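Local coordinates for HIT domain-containing protein (Sulfolobus tokodaii, PDB 2EO4) that belongs to the histidine triad family of nucleotide-binding proteins, carries a bound zinc ion and possibly hydrolyses adenylyl sulfate, at residues Tyr14-Tyr17 / Ala23-Leu26. Residues are numbered along the deposited sequence; the frame is centred on the assembly and turned at random.
Sequences YFVY and AAIL
A classic beta bulge marks the hairpin in which strand 15-18, outermost within this chain in the HIT-domain antiparallel sheet, pairs with strand 22-26: V16 and Y17 both lie opposite A24. The evidence is a forked acceptor, A24 O, which takes a nearly straight bond (172°) from V16 N at 2.9 Å and a weak one from Y17 N at 3.4 Å. A24 N returns a bond to Y17 O, and L26 N reaches Y14 O at 3.0 Å; beyond it, a water links Y14 N to L26 O. F15 and I25 form the non-hydrogen-bonded pair. Their side chains run side by side, and I25 CG1 sits 4.2 Å from the F15 ring centroid, 10° off the normal, a CH-pi contact over one face. A23 CB approaches CE2 of that ring obliquely, while helix 2-7 adds I6 and I7 to this side. At the corner V16 splits its branches: CG1, anti to the carbonyl carbon (chi1 -64°), meets L26 CG at 3.9 Å, and CG2 meets A24 CB at 3.6 Å. An alanine in place of V16 removes both methyls and would probably open a gap beside L26 and A24 and toward I132 of helix 122-143. On the face opposite F15 and I25, Y17 CB also touches A24 CB, and the Y17 hydroxyl is hydrogen-bonded to D19 OD2. A24 O is thus shared by two N-H groups, so the strand passes its extra residue without losing its pairing to A24.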
ATOM      1  N   TYR A  14     -12.353 -11.511  13.443  1.00 29.63           N
ATOM      2  CA  TYR A  14     -11.300 -11.789  14.415  1.00 28.87           C
ATOM      3  C   TYR A  14     -10.249 -10.682  14.455  1.00 29.73           C
ATOM      4  O   TYR A  14      -9.430 -10.561  13.547  1.00 28.71           O
ATOM      5  CB  TYR A  14     -10.616 -13.126  14.105  1.00 29.50           C
ATOM      6  CG  TYR A  14     -11.471 -14.333  14.418  1.00 31.53           C
ATOM      7  CD1 TYR A  14     -12.555 -14.676  13.609  1.00 33.41           C
ATOM      8  CD2 TYR A  14     -11.213 -15.117  15.541  1.00 33.18           C
ATOM      9  CE1 TYR A  14     -13.363 -15.773  13.913  1.00 35.24           C
ATOM     10  CE2 TYR A  14     -12.012 -16.214  15.856  1.00 35.69           C
ATOM     11  CZ  TYR A  14     -13.085 -16.535  15.039  1.00 36.08           C
ATOM     12  OH  TYR A  14     -13.882 -17.615  15.348  1.00 37.22           O
ATOM     13  N   PHE A  15     -10.275  -9.884  15.518  1.00 28.64           N
ATOM     14  CA  PHE A  15      -9.319  -8.790  15.682  1.00 28.37           C
ATOM     15  C   PHE A  15      -7.944  -9.280  16.121  1.00 28.10           C
ATOM     16  O   PHE A  15      -7.839 -10.134  17.003  1.00 28.94           O
ATOM     17  CB  PHE A  15      -9.805  -7.790  16.742  1.00 27.41           C
ATOM     18  CG  PHE A  15     -10.997  -6.982  16.331  1.00 29.10           C
ATOM     19  CD1 PHE A  15     -12.249  -7.572  16.205  1.00 28.89           C
ATOM     20  CD2 PHE A  15     -10.870  -5.617  16.085  1.00 27.40           C
ATOM     21  CE1 PHE A  15     -13.359  -6.816  15.844  1.00 29.34           C
ATOM     22  CE2 PHE A  15     -11.973  -4.851  15.722  1.00 29.83           C
ATOM     23  CZ  PHE A  15     -13.221  -5.451  15.602  1.00 29.23           C
ATOM     24  N   VAL A  16      -6.893  -8.736  15.513  1.00 26.95           N
ATOM     25  CA  VAL A  16      -5.532  -9.083  15.906  1.00 26.97           C
ATOM     26  C   VAL A  16      -4.860  -7.815  16.430  1.00 27.19           C
ATOM     27  O   VAL A  16      -3.778  -7.864  17.017  1.00 27.93           O
ATOM     28  CB  VAL A  16      -4.698  -9.681  14.738  1.00 28.15           C
ATOM     29  CG1 VAL A  16      -5.318 -11.003  14.286  1.00 27.71           C
ATOM     30  CG2 VAL A  16      -4.607  -8.695  13.584  1.00 26.71           C
ATOM     31  N   TYR A  17      -5.517  -6.680  16.210  1.00 26.75           N
ATOM     32  CA  TYR A  17      -5.030  -5.387  16.681  1.00 26.97           C
ATOM     33  C   TYR A  17      -6.179  -4.399  16.776  1.00 26.85           C
ATOM     34  O   TYR A  17      -7.079  -4.386  15.934  1.00 26.53           O
ATOM     35  CB  TYR A  17      -3.972  -4.792  15.741  1.00 25.57           C
ATOM     36  CG  TYR A  17      -3.518  -3.409  16.178  1.00 25.77           C
ATOM     37  CD1 TYR A  17      -2.509  -3.254  17.125  1.00 27.09           C
ATOM     38  CD2 TYR A  17      -4.142  -2.259  15.688  1.00 26.31           C
ATOM     39  CE1 TYR A  17      -2.128  -1.991  17.578  1.00 28.68           C
ATOM     40  CE2 TYR A  17      -3.771  -0.985  16.136  1.00 27.06           C
ATOM     41  CZ  TYR A  17      -2.763  -0.864  17.081  1.00 28.27           C
ATOM     42  OH  TYR A  17      -2.389   0.383  17.533  1.00 29.94           O
ATOM     43  N   ALA A  23      -7.903  -0.708  13.615  1.00 24.83           N
ATOM     44  CA  ALA A  23      -8.037  -2.121  13.922  1.00 23.76           C
ATOM     45  C   ALA A  23      -7.469  -2.944  12.773  1.00 22.96           C
ATOM     46  O   ALA A  23      -7.337  -2.461  11.649  1.00 24.06           O
ATOM     47  CB  ALA A  23      -9.505  -2.479  14.139  1.00 24.84           C
ATOM     48  N   ALA A  24      -7.113  -4.182  13.079  1.00 23.61           N
ATOM     49  CA  ALA A  24      -6.596  -5.112  12.086  1.00 23.71           C
ATOM     50  C   ALA A  24      -7.431  -6.363  12.316  1.00 25.16           C
ATOM     51  O   ALA A  24      -7.558  -6.832  13.449  1.00 25.06           O
ATOM     52  CB  ALA A  24      -5.120  -5.396  12.331  1.00 21.99           C
ATOM     53  N   ILE A  25      -8.008  -6.891  11.243  1.00 24.91           N
ATOM     54  CA  ILE A  25      -8.876  -8.058  11.333  1.00 26.08           C
ATOM     55  C   ILE A  25      -8.456  -9.127  10.335  1.00 24.14           C
ATOM     56  O   ILE A  25      -8.052  -8.809   9.220  1.00 23.46           O
ATOM     57  CB  ILE A  25     -10.327  -7.635  11.029  1.00 28.93           C
ATOM     58  CG1 ILE A  25     -10.763  -6.564  12.036  1.00 30.40           C
ATOM     59  CG2 ILE A  25     -11.257  -8.843  11.069  1.00 30.73           C
ATOM     60  CD1 ILE A  25     -11.848  -5.645  11.515  1.00 33.54           C
ATOM     61  N   LEU A  26      -8.545 -10.393  10.729  1.00 24.21           N
ATOM     62  CA  LEU A  26      -8.188 -11.469   9.810  1.00 22.89           C
ATOM     63  C   LEU A  26      -9.180 -11.473   8.655  1.00 22.29           C
ATOM     64  O   LEU A  26     -10.381 -11.276   8.859  1.00 22.92           O
ATOM     65  CB  LEU A  26      -8.234 -12.834  10.513  1.00 24.10           C
ATOM     66  CG  LEU A  26      -7.150 -13.136  11.549  1.00 24.26           C
ATOM     67  CD1 LEU A  26      -7.405 -14.503  12.175  1.00 23.46           C
ATOM     68  CD2 LEU A  26      -5.787 -13.105  10.884  1.00 25.38           C
TER
HETATM   69  O   HOH W   1     -11.989 -12.402  10.778  1.00 29.83           O